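Local coordinates for putative glycosyltransferase (GalT1) (Streptococcus parasanguinis, PDB 4PHR), which binds UDP in a manganese-containing site of its GT-D-fold domain and probably acts as a glycosyltransferase, transferring a sugar from a UDP-linked donor, at residues Ala57-Gln62 / Ala209-Ala214; Ser30-Gly35 / Leu72-Pro77; Tyr49-Glu54 / Ser178-Gln183. All coordinates share one frame; numbering follows the deposited sequence.

Contact 1: Ala57-Gln62 / Ala209-Ala214; sequences AKRLQQ and AKVLVA
R59 and L60 of helix 54-64 pack on K210, V211 and A214 of helix 206-218 in a buried helix-helix contact at the edge of the UDP pocket. The segment axes run 9.7 Å apart at their closest, with 55° between their directions. R59 and V211 have the nearest CA atoms. No hydrogen bond joins the two segments.

R59 runs across the V211 side chain at a slant. Its CB meets V211 CG2 at 3.9 Å, and its NE is 4.0 Å from V211 CG1. The R59 chain is bent at chi2 (-61°) and chi3 (-72°), which carries the guanidinium forward along its own helix, toward Q62. There NH1 bonds Q62 OE1 at 2.8 Å, while NH2 comes within 4.0 Å of A214 CB. NH2 also forms a salt bridge with D215, the residue after A214 on helix 206-218. This adds a polar tie between the helices, and both ends of the guanidinium are held.

L60 reaches across with one methyl, CD2, which touches K210 CB at 3.8 Å. The rest of K210 turns away from helix 54-64. Its NZ forms salt bridges with D225 and with the UDP phosphate oxygen O2A.

L60 also packs on M42 of helix 36-42. V211 touches Y185 of helix 185-195, and A209 and V213 of the same turns rest on strands 200-204 and 223-225.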
loop_
_atom_site.group_PDB
_atom_site.type_symbol
_atom_site.label_atom_id
_atom_site.label_comp_id
_atom_site.label_asym_id
_atom_site.label_seq_id
_atom_site.Cartn_x
_atom_site.Cartn_y
_atom_site.Cartn_z
ATOM N N ALA A 57 -3.453 -3.861 16.129
ATOM C CA ALA A 57 -2.202 -4.604 16.197
ATOM C C ALA A 57 -2.458 -6.112 16.116
ATOM O O ALA A 57 -1.768 -6.830 15.397
ATOM C CB ALA A 57 -1.437 -4.247 17.464
ATOM N N LYS A 58 -3.456 -6.585 16.857
ATOM C CA LYS A 58 -3.807 -7.995 16.838
ATOM C C LYS A 58 -4.292 -8.476 15.465
ATOM O O LYS A 58 -3.881 -9.541 14.991
ATOM C CB LYS A 58 -4.848 -8.292 17.922
ATOM C CG LYS A 58 -5.301 -9.733 17.961
ATOM C CD LYS A 58 -6.270 -9.963 19.116
ATOM C CE LYS A 58 -6.828 -11.378 19.103
ATOM N NZ LYS A 58 -5.785 -12.396 19.409
ATOM N N ARG A 59 -5.156 -7.693 14.814
ATOM C CA ARG A 59 -5.626 -8.047 13.473
ATOM C C ARG A 59 -4.452 -8.139 12.499
ATOM O O ARG A 59 -4.371 -9.077 11.702
ATOM C CB ARG A 59 -6.653 -7.035 12.953
ATOM C CG ARG A 59 -8.040 -7.190 13.567
ATOM C CD ARG A 59 -8.665 -8.561 13.262
ATOM N NE ARG A 59 -9.080 -8.713 11.867
ATOM C CZ ARG A 59 -8.615 -9.643 11.034
ATOM N NH1 ARG A 59 -7.714 -10.526 11.442
ATOM N NH2 ARG A 59 -9.053 -9.697 9.786
ATOM N N LEU A 60 -3.550 -7.162 12.554
ATOM C CA LEU A 60 -2.387 -7.158 11.668
ATOM C C LEU A 60 -1.559 -8.431 11.858
ATOM O O LEU A 60 -1.123 -9.052 10.883
ATOM C CB LEU A 60 -1.530 -5.913 11.899
ATOM C CG LEU A 60 -2.134 -4.595 11.398
ATOM C CD1 LEU A 60 -1.250 -3.421 11.800
ATOM C CD2 LEU A 60 -2.347 -4.618 9.890
ATOM N N GLN A 61 -1.347 -8.827 13.111
ATOM C CA GLN A 61 -0.592 -10.051 13.391
ATOM C C GLN A 61 -1.295 -11.281 12.815
ATOM O O GLN A 61 -0.657 -12.172 12.250
ATOM C CB GLN A 61 -0.379 -10.212 14.899
ATOM C CG GLN A 61 0.600 -9.209 15.482
ATOM C CD GLN A 61 0.514 -9.098 16.996
ATOM O OE1 GLN A 61 -0.428 -9.592 17.617
ATOM N NE2 GLN A 61 1.496 -8.441 17.597
ATOM N N GLN A 62 -2.614 -11.328 12.953
ATOM C CA GLN A 62 -3.388 -12.433 12.398
ATOM C C GLN A 62 -3.283 -12.483 10.875
ATOM O O GLN A 62 -3.104 -13.542 10.279
ATOM C CB GLN A 62 -4.854 -12.305 12.809
ATOM C CG GLN A 62 -5.099 -12.492 14.289
ATOM C CD GLN A 62 -6.519 -12.172 14.675
ATOM O OE1 GLN A 62 -7.203 -11.384 14.012
ATOM N NE2 GLN A 62 -6.981 -12.789 15.751
ATOM N N ALA A 209 -6.072 -0.168 5.937
ATOM C CA ALA A 209 -6.241 -0.803 4.627
ATOM C C ALA A 209 -6.028 -2.315 4.696
ATOM O O ALA A 209 -6.707 -3.071 4.009
ATOM C CB ALA A 209 -5.290 -0.190 3.599
ATOM N N LYS A 210 -5.086 -2.762 5.519
ATOM C CA LYS A 210 -4.756 -4.184 5.550
ATOM C C LYS A 210 -5.905 -4.991 6.155
ATOM O O LYS A 210 -6.242 -6.085 5.679
ATOM C CB LYS A 210 -3.452 -4.429 6.302
ATOM C CG LYS A 210 -2.212 -3.829 5.603
ATOM C CD LYS A 210 -2.028 -2.366 5.961
ATOM C CE LYS A 210 -0.752 -1.740 5.387
ATOM N NZ LYS A 210 -0.874 -1.175 4.012
ATOM N N VAL A 211 -6.506 -4.450 7.206
ATOM C CA VAL A 211 -7.621 -5.122 7.858
ATOM C C VAL A 211 -8.820 -5.137 6.912
ATOM O O VAL A 211 -9.507 -6.153 6.774
ATOM C CB VAL A 211 -7.994 -4.445 9.190
ATOM C CG1 VAL A 211 -9.109 -5.227 9.899
ATOM C CG2 VAL A 211 -6.765 -4.350 10.090
ATOM N N LEU A 212 -9.054 -4.011 6.247
ATOM C CA LEU A 212 -10.153 -3.913 5.295
ATOM C C LEU A 212 -9.994 -4.948 4.183
ATOM O O LEU A 212 -10.936 -5.680 3.867
ATOM C CB LEU A 212 -10.218 -2.502 4.700
ATOM C CG LEU A 212 -11.430 -2.195 3.816
ATOM C CD1 LEU A 212 -12.714 -2.390 4.608
ATOM C CD2 LEU A 212 -11.354 -0.780 3.250
ATOM N N VAL A 213 -8.807 -5.022 3.587
ATOM C CA VAL A 213 -8.580 -5.987 2.510
ATOM C C VAL A 213 -8.792 -7.426 3.001
ATOM O O VAL A 213 -9.433 -8.236 2.335
ATOM C CB VAL A 213 -7.179 -5.805 1.870
ATOM C CG1 VAL A 213 -6.826 -6.998 0.983
ATOM C CG2 VAL A 213 -7.132 -4.495 1.071
ATOM N N ALA A 214 -8.253 -7.741 4.174
ATOM C CA ALA A 214 -8.418 -9.074 4.748
ATOM C C ALA A 214 -9.893 -9.430 4.906
ATOM O O ALA A 214 -10.322 -10.515 4.506
ATOM C CB ALA A 214 -7.693 -9.171 6.079
#

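Contact 2: Ser30-Gly35 / Leu72-Pro77; sequences SVVRFG and LLVCLP. With UDP (uridine-5'-diphosphate), chain B.
V32 and V74 lie side by side and point the same way, with V32 CG1 3.9 Å from V74 CG2. They sit on one face of a parallel strand pair, with S30 and L72. L72 CD1 closes against S30 CB at 3.7 Å and also reaches V32 CG1. F34, just past the strand, crosses V74 obliquely, and its CE1 meets V74 CG1 at 4.0 Å. The same ring has C75 O at its edge, in plane.

The other face carries V31, L73, R33 and C75. C75 SG stands beside the carbonyl oxygen of V32 and touches V31 CG1 at 3.7 Å. R33 CB and CG lie alongside C75 CB. The bend at chi3 (-53°) then leads the guanidinium away from the strands to the diphosphate of UDP. NH1 bonds UDP O3B at 2.8 Å. NH2 bonds O3B as well, at 3.2 Å, and makes a weak bond to O2A. D225 also forms a salt bridge with NH2, and T117 O accepts from NH1, so the group is gripped from several sides.

Four backbone hydrogen bonds run between the strands, from L73 N to S30 O, V32 N to L73 O, C75 N to V32 O and F34 N to C75 O. Helix 54-64 covers V32 and F34, and helix 17-27 covers V31 and L73. The strands run parallel with helices between them in sequence, a beta-alpha-beta arrangement. In this GT-D glycosyltransferase domain R33 meets the nucleotide at the C-terminal end of its strand, as in Rossmann-like folds.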
loop_
_atom_site.group_PDB
_atom_site.type_symbol
_atom_site.label_atom_id
_atom_site.label_comp_id
_atom_site.label_asym_id
_atom_site.label_seq_id
_atom_site.Cartn_x
_atom_site.Cartn_y
_atom_site.Cartn_z
ATOM N N SER A 30 -6.600 -10.666 -4.073
ATOM C CA SER A 30 -6.499 -9.498 -3.212
ATOM C C SER A 30 -5.035 -9.325 -2.812
ATOM O O SER A 30 -4.230 -10.251 -2.956
ATOM C CB SER A 30 -7.355 -9.675 -1.963
ATOM O OG SER A 30 -8.732 -9.620 -2.285
ATOM N N VAL A 31 -4.685 -8.152 -2.298
ATOM C CA VAL A 31 -3.309 -7.874 -1.932
ATOM C C VAL A 31 -3.286 -7.087 -0.638
ATOM O O VAL A 31 -3.946 -6.054 -0.529
ATOM C CB VAL A 31 -2.581 -7.033 -3.005
ATOM C CG1 VAL A 31 -1.118 -6.810 -2.593
ATOM C CG2 VAL A 31 -2.654 -7.710 -4.359
ATOM N N VAL A 32 -2.525 -7.579 0.339
ATOM C CA VAL A 32 -2.275 -6.830 1.565
ATOM C C VAL A 32 -0.765 -6.629 1.688
ATOM O O VAL A 32 0.015 -7.566 1.481
ATOM C CB VAL A 32 -2.866 -7.557 2.801
ATOM C CG1 VAL A 32 -2.259 -8.939 2.981
ATOM C CG2 VAL A 32 -2.680 -6.731 4.047
ATOM N N ARG A 33 -0.349 -5.405 2.007
ATOM C CA ARG A 33 1.081 -5.085 2.072
ATOM C C ARG A 33 1.497 -4.709 3.496
ATOM O O ARG A 33 0.851 -3.894 4.147
ATOM C CB ARG A 33 1.440 -3.951 1.103
ATOM C CG ARG A 33 1.052 -4.181 -0.376
ATOM C CD ARG A 33 1.300 -2.911 -1.250
ATOM N NE ARG A 33 0.611 -1.804 -0.608
ATOM C CZ ARG A 33 1.143 -0.928 0.238
ATOM N NH1 ARG A 33 2.462 -0.868 0.447
ATOM N NH2 ARG A 33 0.343 -0.071 0.851
ATOM N N PHE A 34 2.562 -5.319 3.997
ATOM C CA PHE A 34 3.097 -4.932 5.296
ATOM C C PHE A 34 4.325 -4.072 5.074
ATOM O O PHE A 34 5.279 -4.501 4.430
ATOM C CB PHE A 34 3.424 -6.164 6.151
ATOM C CG PHE A 34 2.206 -6.838 6.693
ATOM C CD1 PHE A 34 1.441 -7.667 5.888
ATOM C CD2 PHE A 34 1.796 -6.603 7.995
ATOM C CE1 PHE A 34 0.295 -8.264 6.388
ATOM C CE2 PHE A 34 0.666 -7.199 8.498
ATOM C CZ PHE A 34 -0.089 -8.026 7.694
ATOM N N GLY A 35 4.289 -2.849 5.599
ATOM C CA GLY A 35 5.422 -1.948 5.528
ATOM C C GLY A 35 6.004 -1.714 6.904
ATOM O O GLY A 35 5.601 -2.351 7.888
ATOM N N LEU A 72 -5.390 -14.290 -2.095
ATOM C CA LEU A 72 -4.725 -13.198 -1.395
ATOM C C LEU A 72 -3.216 -13.339 -1.454
ATOM O O LEU A 72 -2.666 -14.401 -1.162
ATOM C CB LEU A 72 -5.166 -13.166 0.068
ATOM C CG LEU A 72 -4.475 -12.136 0.962
ATOM C CD1 LEU A 72 -4.931 -10.746 0.585
ATOM C CD2 LEU A 72 -4.772 -12.421 2.427
ATOM N N LEU A 73 -2.549 -12.259 -1.834
ATOM C CA LEU A 73 -1.100 -12.176 -1.786
ATOM C C LEU A 73 -0.723 -11.307 -0.592
ATOM O O LEU A 73 -1.150 -10.148 -0.495
ATOM C CB LEU A 73 -0.565 -11.553 -3.076
ATOM C CG LEU A 73 0.954 -11.454 -3.246
ATOM C CD1 LEU A 73 1.599 -12.834 -3.200
ATOM C CD2 LEU A 73 1.298 -10.736 -4.546
ATOM N N VAL A 74 0.060 -11.876 0.321
ATOM C CA VAL A 74 0.566 -11.148 1.479
ATOM C C VAL A 74 1.974 -10.666 1.151
ATOM O O VAL A 74 2.810 -11.463 0.727
ATOM C CB VAL A 74 0.582 -12.043 2.737
ATOM C CG1 VAL A 74 1.179 -11.289 3.925
ATOM C CG2 VAL A 74 -0.830 -12.538 3.064
ATOM N N CYS A 75 2.232 -9.370 1.346
ATOM C CA CYS A 75 3.470 -8.755 0.859
ATOM C C CYS A 75 4.353 -8.233 1.982
ATOM O O CYS A 75 3.852 -7.781 3.011
ATOM C CB CYS A 75 3.152 -7.591 -0.088
ATOM S SG CYS A 75 2.139 -8.042 -1.498
ATOM N N LEU A 76 5.669 -8.278 1.754
ATOM C CA LEU A 76 6.666 -7.706 2.658
ATOM C C LEU A 76 7.575 -6.758 1.887
ATOM O O LEU A 76 7.639 -6.812 0.659
ATOM C CB LEU A 76 7.543 -8.816 3.228
ATOM C CG LEU A 76 7.116 -9.465 4.542
ATOM C CD1 LEU A 76 5.629 -9.566 4.703
ATOM C CD2 LEU A 76 7.804 -10.830 4.695
ATOM N N PRO A 77 8.300 -5.889 2.600
ATOM C CA PRO A 77 9.263 -5.041 1.896
ATOM C C PRO A 77 10.288 -5.889 1.137
ATOM O O PRO A 77 10.798 -6.877 1.663
ATOM C CB PRO A 77 9.923 -4.245 3.036
ATOM C CG PRO A 77 8.900 -4.268 4.169
ATOM C CD PRO A 77 8.300 -5.645 4.054
HETATM N N1 UDP B . -4.072 7.062 5.021
HETATM C C2 UDP B . -5.311 7.577 5.318
HETATM N N3 UDP B . -5.823 7.439 6.585
HETATM C C4 UDP B . -5.111 6.783 7.561
HETATM C C5 UDP B . -3.856 6.254 7.263
HETATM C C6 UDP B . -3.303 6.537 6.020
HETATM O O2 UDP B . -5.956 8.187 4.465
HETATM O O4 UDP B . -5.628 6.660 8.677
HETATM C "C1'" UDP B . -3.583 7.151 3.637
HETATM C "C2'" UDP B . -2.515 8.152 3.286
HETATM O "O2'" UDP B . -3.077 9.434 3.097
HETATM C "C3'" UDP B . -1.991 7.561 1.996
HETATM C "C4'" UDP B . -2.114 6.065 2.234
HETATM O "O4'" UDP B . -2.986 5.902 3.355
HETATM O "O3'" UDP B . -2.836 7.916 0.923
HETATM C "C5'" UDP B . -0.762 5.416 2.503
HETATM O "O5'" UDP B . -0.970 4.039 2.792
HETATM P PA UDP B . 0.245 3.050 3.164
HETATM O O1A UDP B . 0.836 3.458 4.453
HETATM O O2A UDP B . -0.313 1.678 3.100
HETATM O O3A UDP B . 1.291 3.361 1.967
HETATM P PB UDP B . 2.699 2.676 1.516
HETATM O O1B UDP B . 3.763 3.631 1.945
HETATM O O2B UDP B . 2.585 2.597 0.041
HETATM O O3B UDP B . 2.835 1.347 2.193
#

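Contact 3: Tyr49-Glu54 / Ser178-Gln183; sequences YQDYNE and SKNAFQ. With UDP (uridine-5'-diphosphate), chain B.
Two loops close round the uracil end of the UDP pocket, one leading into helix 54-64 and the other following strand 170-176. Their backbones meet where N180 N bonds Y49 O at 2.8 Å, the donor standing above the carbonyl plane. The side chain of the same N180 then reaches D51, two residues past Y49. Its OD1 accepts from D51 N at 2.8 Å in a nearly straight bond (176°), while its ND2 makes a weak bond to D51 OD1. The carboxylate and amide planes are 71° apart.

Q50 works from the other loop. Its CG is anti to the backbone N (chi1 180°) and the chain bends at chi2, which brings the amide in over the start of the 3-10 turn. OE1 takes a weak bond from F182 N at 3.3 Å. NE2 bonds D51 O at 2.9 Å, in the plane of both groups, and this fixes the rotation of the amide. The F182 ring packs against N53, with CE2 3.4 Å from N53 OD1. That oxygen caps helix 54-64 by accepting from L56 N.

Y49 CD1 lies close to S178 O, and K179 CB stands at the edge of its ring. The Y49 hydroxyl is bonded to F254 O, and H250 meets the ring steeply.

UDP O4 accepts from A181 N at 3.1 Å, and P177 O is also bonded to the nucleotide. The A181 bond to O4 is consistent with main-chain recognition of the uracil, and the bonds of N180 and Q50 probably keep the two loops set for it.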
loop_
_atom_site.group_PDB
_atom_site.type_symbol
_atom_site.label_atom_id
_atom_site.label_comp_id
_atom_site.label_asym_id
_atom_site.label_seq_id
_atom_site.Cartn_x
_atom_site.Cartn_y
_atom_site.Cartn_z
ATOM N N TYR A 49 0.012 8.955 10.951
ATOM C CA TYR A 49 -1.380 8.832 10.543
ATOM C C TYR A 49 -2.154 7.705 11.213
ATOM O O TYR A 49 -3.321 7.506 10.895
ATOM C CB TYR A 49 -1.509 8.747 9.017
ATOM C CG TYR A 49 -0.815 9.883 8.307
ATOM C CD1 TYR A 49 -1.355 11.165 8.317
ATOM C CD2 TYR A 49 0.377 9.680 7.630
ATOM C CE1 TYR A 49 -0.725 12.210 7.676
ATOM C CE2 TYR A 49 1.017 10.727 6.978
ATOM C CZ TYR A 49 0.459 11.988 7.008
ATOM O OH TYR A 49 1.081 13.025 6.361
ATOM N N GLN A 50 -1.540 6.991 12.159
ATOM C CA GLN A 50 -2.301 6.016 12.943
ATOM C C GLN A 50 -1.711 5.772 14.327
ATOM O O GLN A 50 -0.619 5.223 14.474
ATOM C CB GLN A 50 -2.457 4.686 12.189
ATOM C CG GLN A 50 -3.241 3.619 12.959
ATOM C CD GLN A 50 -4.687 4.024 13.224
ATOM O OE1 GLN A 50 -5.455 4.310 12.294
ATOM N NE2 GLN A 50 -5.062 4.054 14.497
ATOM N N ASP A 51 -2.457 6.182 15.347
ATOM C CA ASP A 51 -2.082 5.919 16.731
ATOM C C ASP A 51 -2.106 4.420 17.015
ATOM O O ASP A 51 -2.914 3.678 16.446
ATOM C CB ASP A 51 -3.046 6.620 17.695
ATOM C CG ASP A 51 -3.015 8.135 17.569
ATOM O OD1 ASP A 51 -3.948 8.789 18.078
ATOM O OD2 ASP A 51 -2.058 8.677 16.971
ATOM N N TYR A 52 -1.240 3.974 17.917
ATOM C CA TYR A 52 -1.303 2.592 18.367
ATOM C C TYR A 52 -2.713 2.221 18.820
ATOM O O TYR A 52 -3.390 2.979 19.522
ATOM C CB TYR A 52 -0.298 2.301 19.487
ATOM C CG TYR A 52 -0.424 0.888 20.016
ATOM C CD1 TYR A 52 0.060 -0.189 19.281
ATOM C CD2 TYR A 52 -1.073 0.621 21.217
ATOM C CE1 TYR A 52 -0.068 -1.483 19.734
ATOM C CE2 TYR A 52 -1.206 -0.679 21.683
ATOM C CZ TYR A 52 -0.703 -1.726 20.936
ATOM O OH TYR A 52 -0.825 -3.024 21.386
ATOM N N ASN A 53 -3.139 1.040 18.407
ATOM C CA ASN A 53 -4.421 0.493 18.812
ATOM C C ASN A 53 -4.250 -1.014 18.937
ATOM O O ASN A 53 -3.796 -1.668 18.004
ATOM C CB ASN A 53 -5.495 0.853 17.779
ATOM C CG ASN A 53 -6.855 0.292 18.130
ATOM O OD1 ASN A 53 -7.081 -0.916 18.046
ATOM N ND2 ASN A 53 -7.774 1.167 18.519
ATOM N N GLU A 54 -4.590 -1.564 20.098
ATOM C CA GLU A 54 -4.336 -2.976 20.362
ATOM C C GLU A 54 -5.133 -3.919 19.470
ATOM O O GLU A 54 -4.622 -4.953 19.049
ATOM C CB GLU A 54 -4.585 -3.308 21.837
ATOM C CG GLU A 54 -4.179 -4.728 22.221
ATOM C CD GLU A 54 -4.180 -4.958 23.721
ATOM O OE1 GLU A 54 -4.808 -4.157 24.448
ATOM O OE2 GLU A 54 -3.549 -5.939 24.171
ATOM N N SER A 178 -8.068 11.026 7.101
ATOM C CA SER A 178 -6.676 11.013 6.664
ATOM C C SER A 178 -5.731 10.535 7.758
ATOM O O SER A 178 -4.577 10.222 7.495
ATOM C CB SER A 178 -6.257 12.399 6.186
ATOM O OG SER A 178 -6.400 13.351 7.229
ATOM N N LYS A 179 -6.222 10.487 8.988
ATOM C CA LYS A 179 -5.454 9.918 10.088
ATOM C C LYS A 179 -6.395 9.176 11.035
ATOM O O LYS A 179 -7.573 9.516 11.148
ATOM C CB LYS A 179 -4.658 11.001 10.821
ATOM C CG LYS A 179 -5.501 12.003 11.577
ATOM C CD LYS A 179 -4.616 13.049 12.241
ATOM C CE LYS A 179 -5.329 13.727 13.401
ATOM N NZ LYS A 179 -6.648 14.287 12.998
ATOM N N ASN A 180 -5.872 8.165 11.716
ATOM C CA ASN A 180 -6.668 7.399 12.678
ATOM C C ASN A 180 -7.950 6.834 12.088
ATOM O O ASN A 180 -8.995 6.830 12.742
ATOM C CB ASN A 180 -6.982 8.230 13.924
ATOM C CG ASN A 180 -5.777 8.392 14.808
ATOM O OD1 ASN A 180 -4.800 7.652 14.688
ATOM N ND2 ASN A 180 -5.829 9.366 15.701
ATOM N N ALA A 181 -7.874 6.349 10.854
ATOM C CA ALA A 181 -9.058 5.799 10.217
ATOM C C ALA A 181 -9.576 4.561 10.947
ATOM O O ALA A 181 -10.757 4.230 10.842
ATOM C CB ALA A 181 -8.785 5.488 8.760
ATOM N N PHE A 182 -8.711 3.882 11.694
ATOM C CA PHE A 182 -9.138 2.640 12.332
ATOM C C PHE A 182 -10.286 2.850 13.314
ATOM O O PHE A 182 -11.090 1.947 13.540
ATOM C CB PHE A 182 -7.986 1.903 13.027
ATOM C CG PHE A 182 -8.375 0.522 13.491
ATOM C CD1 PHE A 182 -8.583 -0.494 12.569
ATOM C CD2 PHE A 182 -8.577 0.252 14.835
ATOM C CE1 PHE A 182 -8.965 -1.765 12.983
ATOM C CE2 PHE A 182 -8.966 -1.012 15.260
ATOM C CZ PHE A 182 -9.160 -2.020 14.332
ATOM N N GLN A 183 -10.372 4.047 13.872
ATOM C CA GLN A 183 -11.467 4.361 14.780
ATOM C C GLN A 183 -12.830 4.135 14.131
ATOM O O GLN A 183 -13.813 3.826 14.806
ATOM C CB GLN A 183 -11.369 5.800 15.261
ATOM C CG GLN A 183 -12.497 6.152 16.201
ATOM C CD GLN A 183 -12.377 7.543 16.759
ATOM O OE1 GLN A 183 -11.443 7.848 17.503
ATOM N NE2 GLN A 183 -13.326 8.402 16.405
HETATM N N1 UDP B . -4.072 7.062 5.021
HETATM C C2 UDP B . -5.311 7.577 5.318
HETATM N N3 UDP B . -5.823 7.439 6.585
HETATM C C4 UDP B . -5.111 6.783 7.561
HETATM C C5 UDP B . -3.856 6.254 7.263
HETATM C C6 UDP B . -3.303 6.537 6.020
HETATM O O2 UDP B . -5.956 8.187 4.465
HETATM O O4 UDP B . -5.628 6.660 8.677
HETATM C "C1'" UDP B . -3.583 7.151 3.637
HETATM C "C2'" UDP B . -2.515 8.152 3.286
HETATM O "O2'" UDP B . -3.077 9.434 3.097
HETATM C "C3'" UDP B . -1.991 7.561 1.996
HETATM C "C4'" UDP B . -2.114 6.065 2.234
HETATM O "O4'" UDP B . -2.986 5.902 3.355
HETATM O "O3'" UDP B . -2.836 7.916 0.923
HETATM C "C5'" UDP B . -0.762 5.416 2.503
HETATM O "O5'" UDP B . -0.970 4.039 2.792
HETATM P PA UDP B . 0.245 3.050 3.164
HETATM O O1A UDP B . 0.836 3.458 4.453
HETATM O O2A UDP B . -0.313 1.678 3.100
HETATM O O3A UDP B . 1.291 3.361 1.967
HETATM P PB UDP B . 2.699 2.676 1.516
HETATM O O1B UDP B . 3.763 3.631 1.945
HETATM O O2B UDP B . 2.585 2.597 0.041
HETATM O O3B UDP B . 2.835 1.347 2.193
#

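Contact 2 is all core, contact 1 is buried helix packing, and contact 3 is only partly buried, with D51 and K179 exposed. Contact 2 rests on backbone bonds between strands, contact 1 has no hydrogen bond across it, and contact 3 ties irregular loops with one backbone bond and the side-chain amides of N180 and Q50. Contacts 1 and 2 touch directly: K210 CB packs on V32 CG2, and L60 O lies near the F34 ring. Contact 3 leads into helix 54-64 of contact 1, where Y52 meets A57. Contacts 2 and 3 stay about 12 Å apart at their nearest atoms, yet all three reach UDP: K210 joins R33 at the diphosphate, contact 3 meets the base.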